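Long-range contact in putative isochorismatase hydrolase (Oleispira antarctica, PDB 3LQY), which is probably a hydrolase of the isochorismatase family, although its own substrate is not established: residues I96-D109 / D128-E140. Residues are numbered along the deposited sequence; the frame is centred on the assembly and turned at random.
Sequences INSFRDTDLKKVLD and DAVTRAAEDLGYE
Phe99 lays its ring against helix 128-137, where Leu137 covers one face in a CH-pi contact: CD1 of Leu137 lies 3.7 Å from the centroid of the Phe99 ring and only 12° off its normal. Leu104 CD2 sits over the centre of the opposite face, so the ring is sandwiched between two leucine methyl groups. Around its CE2 and CD2 atoms gather Val130 CG2, at 3.7 Å from Phe99 CE2, and the methyl groups of Ala133 and Ala134. The small alanines let the aromatic ring come close to the helix backbone.

Further back along the helix, the amide of Asn97 rests on the methyl group of Ala133, with ND2 of Asn97 3.7 Å from CB of Ala133, and at the first turn Ala129 CB meets Ile96 CG2. At the other end, the Tyr139 hydroxyl lies 3.6 Å from Leu108 CB, and a water accepts from this hydroxyl while donating to Asp109 OD1, bridging the two residues.

Asn97 also shapes the loop that presents Phe99. With CG anti to the backbone N (chi1 -178°), its OD1 accepts from Phe99 N at 2.9 Å, an Asx turn within a type I beta turn; the bond is fairly straight (162° at the hydrogen), its donor above the amide plane rather than on a lone pair. An ST turn at Thr102 then leads into helix 104-110. Beyond Leu137, a Schellman motif at Gly138 ends the second helix and brings in Tyr139.

Both helices pack on the same face of the parallel sheet: Leu104 reaches Val91 of strand 90-93, Leu108 and Ala134 share Leu116 of strand 115-121, and Tyr139 leads directly into strand 140-149, making helix 128-137 the connection of a beta-alpha-beta crossover in this alpha/beta isochorismatase-family fold.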
ATOM      1  N   ILE A  96      -0.520  -7.409 -10.240  1.00 46.70           N
ATOM      2  CA  ILE A  96       0.317  -7.104  -9.108  1.00 43.80           C
ATOM      3  C   ILE A  96       0.620  -5.596  -9.044  1.00 43.80           C
ATOM      4  O   ILE A  96       0.505  -4.957  -7.979  1.00 42.33           O
ATOM      5  CB  ILE A  96       1.650  -7.916  -9.172  1.00 42.98           C
ATOM      6  CG1 ILE A  96       1.382  -9.413  -9.177  1.00 43.70           C
ATOM      7  CG2 ILE A  96       2.556  -7.548  -8.031  1.00 40.74           C
ATOM      8  CD1 ILE A  96       2.440 -10.224  -9.888  1.00 49.42           C
ATOM      9  N   ASN A  97       1.123  -5.075 -10.177  1.00 45.68           N
ATOM     10  CA  ASN A  97       1.425  -3.665 -10.335  1.00 46.42           C
ATOM     11  C   ASN A  97       0.170  -2.832 -10.364  1.00 47.76           C
ATOM     12  O   ASN A  97      -0.664  -3.031 -11.232  1.00 51.11           O
ATOM     13  CB  ASN A  97       2.184  -3.499 -11.659  1.00 48.18           C
ATOM     14  CG  ASN A  97       2.610  -2.070 -11.959  1.00 49.00           C
ATOM     15  OD1 ASN A  97       2.192  -1.130 -11.303  1.00 49.07           O
ATOM     16  ND2 ASN A  97       3.531  -1.915 -12.950  1.00 51.28           N
ATOM     17  N   SER A  98       0.090  -1.844  -9.476  1.00 48.17           N
ATOM     18  CA  SER A  98      -1.120  -1.050  -9.289  1.00 51.06           C
ATOM     19  C   SER A  98      -1.381  -0.079 -10.456  1.00 54.61           C
ATOM     20  O   SER A  98      -2.493   0.450 -10.589  1.00 57.41           O
ATOM     21  CB  SER A  98      -1.061  -0.277  -7.956  1.00 50.62           C
ATOM     22  OG  SER A  98      -1.210  -1.125  -6.829  1.00 48.03           O
ATOM     23  N   PHE A  99      -0.379   0.156 -11.306  1.00 55.17           N
ATOM     24  CA  PHE A  99      -0.589   0.969 -12.528  1.00 58.35           C
ATOM     25  C   PHE A  99      -1.054   0.145 -13.712  1.00 61.07           C
ATOM     26  O   PHE A  99      -1.418   0.721 -14.728  1.00 67.48           O
ATOM     27  CB  PHE A  99       0.713   1.680 -12.981  1.00 57.63           C
ATOM     28  CG  PHE A  99       1.184   2.745 -12.041  1.00 56.42           C
ATOM     29  CD1 PHE A  99       0.687   4.035 -12.126  1.00 59.64           C
ATOM     30  CD2 PHE A  99       2.123   2.459 -11.068  1.00 53.06           C
ATOM     31  CE1 PHE A  99       1.100   5.022 -11.242  1.00 59.31           C
ATOM     32  CE2 PHE A  99       2.524   3.433 -10.163  1.00 52.71           C
ATOM     33  CZ  PHE A  99       2.026   4.726 -10.265  1.00 56.86           C
ATOM     34  N   ARG A 100      -0.950  -1.175 -13.651  1.00 59.37           N
ATOM     35  CA  ARG A 100      -1.216  -2.012 -14.821  1.00 62.25           C
ATOM     36  C   ARG A 100      -2.696  -2.245 -15.062  1.00 66.64           C
ATOM     37  O   ARG A 100      -3.380  -2.849 -14.219  1.00 62.59           O
ATOM     38  CB  ARG A 100      -0.524  -3.349 -14.678  1.00 60.38           C
ATOM     39  CG  ARG A 100      -0.667  -4.249 -15.860  1.00 62.99           C
ATOM     40  CD  ARG A 100       0.338  -5.365 -15.796  1.00 63.77           C
ATOM     41  NE  ARG A 100       0.008  -6.434 -16.726  1.00 66.87           N
ATOM     42  CZ  ARG A 100       0.570  -7.638 -16.732  1.00 67.47           C
ATOM     43  NH1 ARG A 100       1.532  -7.937 -15.871  1.00 63.12           N
ATOM     44  NH2 ARG A 100       0.180  -8.546 -17.625  1.00 71.26           N
ATOM     45  N   ASP A 101      -3.161  -1.808 -16.235  1.00 72.72           N
ATOM     46  CA  ASP A 101      -4.595  -1.901 -16.635  1.00 78.54           C
ATOM     47  C   ASP A 101      -5.556  -1.238 -15.641  1.00 78.17           C
ATOM     48  O   ASP A 101      -6.739  -1.569 -15.599  1.00 81.34           O
ATOM     49  CB  ASP A 101      -5.024  -3.369 -16.868  1.00 79.63           C
ATOM     50  CG  ASP A 101      -4.239  -4.047 -17.997  1.00 84.23           C
ATOM     51  OD1 ASP A 101      -3.895  -3.373 -18.995  1.00 91.93           O
ATOM     52  OD2 ASP A 101      -3.983  -5.268 -17.884  1.00 88.52           O
ATOM     53  N   THR A 102      -5.045  -0.306 -14.847  1.00 76.13           N
ATOM     54  CA  THR A 102      -5.847   0.447 -13.911  1.00 76.21           C
ATOM     55  C   THR A 102      -5.824   1.894 -14.333  1.00 80.63           C
ATOM     56  O   THR A 102      -5.132   2.271 -15.250  1.00 83.21           O
ATOM     57  CB  THR A 102      -5.317   0.368 -12.445  1.00 70.66           C
ATOM     58  OG1 THR A 102      -4.182   1.234 -12.298  1.00 69.77           O
ATOM     59  CG2 THR A 102      -4.995  -1.049 -12.068  1.00 64.59           C
ATOM     60  N   ASP A 103      -6.584   2.691 -13.606  1.00 83.58           N
ATOM     61  CA  ASP A 103      -6.720   4.114 -13.830  1.00 87.96           C
ATOM     62  C   ASP A 103      -5.811   4.886 -12.902  1.00 84.23           C
ATOM     63  O   ASP A 103      -5.966   6.094 -12.763  1.00 87.22           O
ATOM     64  CB  ASP A 103      -8.165   4.522 -13.506  1.00 92.29           C
ATOM     65  CG  ASP A 103      -9.199   3.794 -14.364  1.00 98.54           C
ATOM     66  OD1 ASP A 103      -8.805   3.238 -15.415  1.00103.83           O
ATOM     67  OD2 ASP A 103     -10.399   3.781 -13.994  1.00100.63           O
ATOM     68  N   LEU A 104      -4.887   4.202 -12.235  1.00 78.14           N
ATOM     69  CA  LEU A 104      -4.118   4.859 -11.170  1.00 75.28           C
ATOM     70  C   LEU A 104      -3.392   6.109 -11.648  1.00 78.18           C
ATOM     71  O   LEU A 104      -3.461   7.157 -10.993  1.00 80.33           O
ATOM     72  CB  LEU A 104      -3.135   3.916 -10.507  1.00 68.67           C
ATOM     73  CG  LEU A 104      -2.369   4.608  -9.367  1.00 65.51           C
ATOM     74  CD1 LEU A 104      -3.342   5.019  -8.240  1.00 64.11           C
ATOM     75  CD2 LEU A 104      -1.211   3.719  -8.855  1.00 59.59           C
ATOM     76  N   LYS A 105      -2.721   6.001 -12.788  1.00 79.50           N
ATOM     77  CA  LYS A 105      -1.938   7.113 -13.322  1.00 82.82           C
ATOM     78  C   LYS A 105      -2.875   8.272 -13.617  1.00 88.45           C
ATOM     79  O   LYS A 105      -2.724   9.363 -13.053  1.00 90.15           O
ATOM     80  CB  LYS A 105      -1.183   6.700 -14.594  1.00 83.74           C
ATOM     81  CG  LYS A 105      -0.036   7.650 -14.998  1.00 86.31           C
ATOM     82  CD  LYS A 105       0.548   7.263 -16.371  1.00 89.41           C
ATOM     83  CE  LYS A 105       1.725   8.167 -16.789  1.00 91.16           C
ATOM     84  NZ  LYS A 105       1.874   8.248 -18.280  1.00 94.91           N
ATOM     85  N   LYS A 106      -3.859   8.012 -14.480  1.00 92.09           N
ATOM     86  CA  LYS A 106      -4.849   9.020 -14.849  1.00 97.89           C
ATOM     87  C   LYS A 106      -5.383   9.689 -13.583  1.00 97.27           C
ATOM     88  O   LYS A 106      -5.490  10.905 -13.503  1.00102.24           O
ATOM     89  CB  LYS A 106      -5.995   8.383 -15.646  1.00101.56           C
ATOM     90  N   VAL A 107      -5.686   8.891 -12.580  1.00 91.89           N
ATOM     91  CA  VAL A 107      -6.125   9.422 -11.296  1.00 91.74           C
ATOM     92  C   VAL A 107      -5.100  10.368 -10.638  1.00 90.98           C
ATOM     93  O   VAL A 107      -5.428  11.523 -10.325  1.00 95.85           O
ATOM     94  CB  VAL A 107      -6.551   8.276 -10.327  1.00 86.86           C
ATOM     95  CG1 VAL A 107      -6.629   8.774  -8.886  1.00 85.99           C
ATOM     96  CG2 VAL A 107      -7.885   7.665 -10.760  1.00 90.61           C
ATOM     97  N   LEU A 108      -3.858   9.897 -10.470  1.00 85.64           N
ATOM     98  CA  LEU A 108      -2.816  10.707  -9.854  1.00 84.59           C
ATOM     99  C   LEU A 108      -2.587  11.956 -10.686  1.00 90.52           C
ATOM    100  O   LEU A 108      -2.532  13.057 -10.131  1.00 93.48           O
ATOM    101  CB  LEU A 108      -1.507   9.925  -9.728  1.00 78.64           C
ATOM    102  CG  LEU A 108      -1.540   8.715  -8.788  1.00 71.81           C
ATOM    103  CD1 LEU A 108      -0.201   7.963  -8.892  1.00 67.50           C
ATOM    104  CD2 LEU A 108      -1.795   9.141  -7.355  1.00 71.19           C
ATOM    105  N   ASP A 109      -2.520  11.774 -12.008  1.00 92.69           N
ATOM    106  CA  ASP A 109      -2.264  12.877 -12.938  1.00 99.03           C
ATOM    107  C   ASP A 109      -3.405  13.897 -12.947  1.00105.70           C
ATOM    108  O   ASP A 109      -3.216  15.005 -13.420  1.00110.74           O
ATOM    109  CB  ASP A 109      -2.010  12.374 -14.381  1.00 99.79           C
ATOM    110  CG  ASP A 109      -0.585  11.890 -14.615  1.00 97.43           C
ATOM    111  OD1 ASP A 109       0.326  12.133 -13.778  1.00 95.68           O
ATOM    112  OD2 ASP A 109      -0.368  11.242 -15.666  1.00 99.02           O
ATOM    113  N   ASP A 128       6.597  -3.498  -3.591  1.00 40.18           N
ATOM    114  CA  ASP A 128       7.802  -3.504  -4.442  1.00 40.53           C
ATOM    115  C   ASP A 128       7.404  -3.029  -5.818  1.00 40.80           C
ATOM    116  O   ASP A 128       7.995  -2.090  -6.361  1.00 42.55           O
ATOM    117  CB  ASP A 128       8.409  -4.898  -4.541  1.00 38.22           C
ATOM    118  CG  ASP A 128       9.739  -4.884  -5.347  1.00 44.23           C
ATOM    119  OD1 ASP A 128      10.616  -4.126  -4.889  1.00 43.56           O
ATOM    120  OD2 ASP A 128       9.879  -5.627  -6.364  1.00 41.63           O
ATOM    121  N   ALA A 129       6.348  -3.619  -6.384  1.00 42.14           N
ATOM    122  CA  ALA A 129       5.920  -3.285  -7.753  1.00 43.44           C
ATOM    123  C   ALA A 129       5.521  -1.835  -7.910  1.00 44.52           C
ATOM    124  O   ALA A 129       5.901  -1.196  -8.853  1.00 47.12           O
ATOM    125  CB  ALA A 129       4.713  -4.179  -8.216  1.00 42.63           C
ATOM    126  N   VAL A 130       4.685  -1.324  -7.010  1.00 45.28           N
ATOM    127  CA  VAL A 130       4.202   0.044  -7.221  1.00 48.00           C
ATOM    128  C   VAL A 130       5.305   1.072  -6.993  1.00 48.27           C
ATOM    129  O   VAL A 130       5.327   2.116  -7.665  1.00 50.80           O
ATOM    130  CB  VAL A 130       2.922   0.395  -6.358  1.00 47.62           C
ATOM    131  CG1 VAL A 130       3.252   0.576  -4.893  1.00 46.91           C
ATOM    132  CG2 VAL A 130       2.271   1.646  -6.904  1.00 52.21           C
ATOM    133  N   THR A 131       6.183   0.822  -6.033  1.00 48.15           N
ATOM    134  CA  THR A 131       7.225   1.785  -5.739  1.00 49.84           C
ATOM    135  C   THR A 131       8.181   1.912  -6.928  1.00 49.60           C
ATOM    136  O   THR A 131       8.505   3.019  -7.373  1.00 52.16           O
ATOM    137  CB  THR A 131       8.000   1.408  -4.475  1.00 49.60           C
ATOM    138  OG1 THR A 131       7.061   1.237  -3.402  1.00 49.30           O
ATOM    139  CG2 THR A 131       8.979   2.493  -4.107  1.00 49.13           C
ATOM    140  N   ARG A 132       8.596   0.785  -7.476  1.00 48.80           N
ATOM    141  CA  ARG A 132       9.522   0.779  -8.617  1.00 48.08           C
ATOM    142  C   ARG A 132       8.852   1.291  -9.857  1.00 50.12           C
ATOM    143  O   ARG A 132       9.462   2.054 -10.609  1.00 52.72           O
ATOM    144  CB  ARG A 132      10.033  -0.632  -8.860  1.00 46.25           C
ATOM    145  CG  ARG A 132      10.872  -1.121  -7.726  1.00 45.71           C
ATOM    146  CD  ARG A 132      11.515  -2.451  -8.094  1.00 44.38           C
ATOM    147  NE  ARG A 132      12.235  -3.047  -6.985  1.00 42.61           N
ATOM    148  CZ  ARG A 132      13.480  -3.534  -7.006  1.00 42.36           C
ATOM    149  NH1 ARG A 132      14.262  -3.468  -8.097  1.00 40.91           N
ATOM    150  NH2 ARG A 132      13.954  -4.064  -5.908  1.00 42.51           N
ATOM    151  N   ALA A 133       7.572   0.955 -10.057  1.00 51.52           N
ATOM    152  CA  ALA A 133       6.855   1.475 -11.218  1.00 54.21           C
ATOM    153  C   ALA A 133       6.694   3.002 -11.134  1.00 57.10           C
ATOM    154  O   ALA A 133       6.877   3.721 -12.144  1.00 60.18           O
ATOM    155  CB  ALA A 133       5.493   0.785 -11.378  1.00 53.35           C
ATOM    156  N   ALA A 134       6.357   3.487  -9.933  1.00 57.72           N
ATOM    157  CA  ALA A 134       6.125   4.912  -9.710  1.00 61.51           C
ATOM    158  C   ALA A 134       7.400   5.738  -9.881  1.00 62.45           C
ATOM    159  O   ALA A 134       7.381   6.763 -10.538  1.00 65.79           O
ATOM    160  CB  ALA A 134       5.503   5.164  -8.332  1.00 61.67           C
ATOM    161  N   GLU A 135       8.477   5.307  -9.235  1.00 60.70           N
ATOM    162  CA  GLU A 135       9.749   6.022  -9.318  1.00 63.00           C
ATOM    163  C   GLU A 135      10.170   6.079 -10.785  1.00 62.68           C
ATOM    164  O   GLU A 135      10.598   7.132 -11.278  1.00 65.96           O
ATOM    165  CB  GLU A 135      10.790   5.340  -8.441  1.00 61.40           C
ATOM    166  CG  GLU A 135      12.013   6.207  -8.132  1.00 68.39           C
ATOM    167  CD  GLU A 135      12.911   6.363  -9.323  1.00 73.27           C
ATOM    168  OE1 GLU A 135      12.856   5.462 -10.199  1.00 74.62           O
ATOM    169  OE2 GLU A 135      13.673   7.354  -9.386  1.00 76.23           O
ATOM    170  N   ASP A 136      10.045   4.962 -11.498  1.00 60.47           N
ATOM    171  CA  ASP A 136      10.346   4.933 -12.948  1.00 60.36           C
ATOM    172  C   ASP A 136       9.453   5.836 -13.775  1.00 63.48           C
ATOM    173  O   ASP A 136       9.870   6.352 -14.808  1.00 65.77           O
ATOM    174  CB  ASP A 136      10.252   3.520 -13.531  1.00 59.31           C
ATOM    175  CG  ASP A 136      11.417   2.642 -13.153  1.00 57.62           C
ATOM    176  OD1 ASP A 136      12.468   3.153 -12.674  1.00 60.40           O
ATOM    177  OD2 ASP A 136      11.298   1.398 -13.352  1.00 56.89           O
ATOM    178  N   LEU A 137       8.221   6.050 -13.333  1.00 65.24           N
ATOM    179  CA  LEU A 137       7.331   6.956 -14.040  1.00 67.82           C
ATOM    180  C   LEU A 137       7.640   8.401 -13.729  1.00 69.51           C
ATOM    181  O   LEU A 137       7.142   9.268 -14.415  1.00 73.90           O
ATOM    182  CB  LEU A 137       5.876   6.683 -13.670  1.00 66.20           C
ATOM    183  CG  LEU A 137       5.252   5.456 -14.329  1.00 65.63           C
ATOM    184  CD1 LEU A 137       3.839   5.188 -13.696  1.00 63.39           C
ATOM    185  CD2 LEU A 137       5.186   5.603 -15.848  1.00 66.40           C
ATOM    186  N   GLY A 138       8.385   8.657 -12.661  1.00 67.25           N
ATOM    187  CA  GLY A 138       8.765  10.005 -12.301  1.00 69.52           C
ATOM    188  C   GLY A 138       8.328  10.580 -10.968  1.00 68.88           C
ATOM    189  O   GLY A 138       8.688  11.719 -10.664  1.00 70.45           O
ATOM    190  N   TYR A 139       7.553   9.839 -10.170  1.00 66.00           N
ATOM    191  CA  TYR A 139       7.173  10.312  -8.844  1.00 66.53           C
ATOM    192  C   TYR A 139       8.296  10.170  -7.855  1.00 65.16           C
ATOM    193  O   TYR A 139       9.050   9.198  -7.922  1.00 64.61           O
ATOM    194  CB  TYR A 139       5.973   9.497  -8.296  1.00 64.29           C
ATOM    195  CG  TYR A 139       4.776   9.515  -9.218  1.00 67.40           C
ATOM    196  CD1 TYR A 139       3.825  10.527  -9.141  1.00 71.98           C
ATOM    197  CD2 TYR A 139       4.589   8.509 -10.165  1.00 68.47           C
ATOM    198  CE1 TYR A 139       2.750  10.558 -10.001  1.00 75.04           C
ATOM    199  CE2 TYR A 139       3.496   8.520 -11.029  1.00 70.33           C
ATOM    200  CZ  TYR A 139       2.574   9.550 -10.948  1.00 74.08           C
ATOM    201  OH  TYR A 139       1.469   9.557 -11.798  1.00 75.51           O
ATOM    202  N   GLU A 140       8.418  11.111  -6.924  1.00 66.85           N
ATOM    203  CA  GLU A 140       9.331  10.914  -5.786  1.00 66.13           C
ATOM    204  C   GLU A 140       8.563  10.073  -4.774  1.00 63.51           C
ATOM    205  O   GLU A 140       7.438  10.405  -4.432  1.00 63.68           O
ATOM    206  CB  GLU A 140       9.757  12.240  -5.169  1.00 69.88           C
ATOM    207  CG  GLU A 140      10.390  13.166  -6.141  1.00 75.06           C
ATOM    208  CD  GLU A 140      10.760  14.470  -5.509  1.00 80.77           C
ATOM    209  OE1 GLU A 140      10.578  14.616  -4.280  1.00 85.94           O
ATOM    210  OE2 GLU A 140      11.194  15.358  -6.240  1.00 85.47           O
TER
HETATM  211  O   HOH W   1       0.575  12.414 -11.049  1.00 90.47           O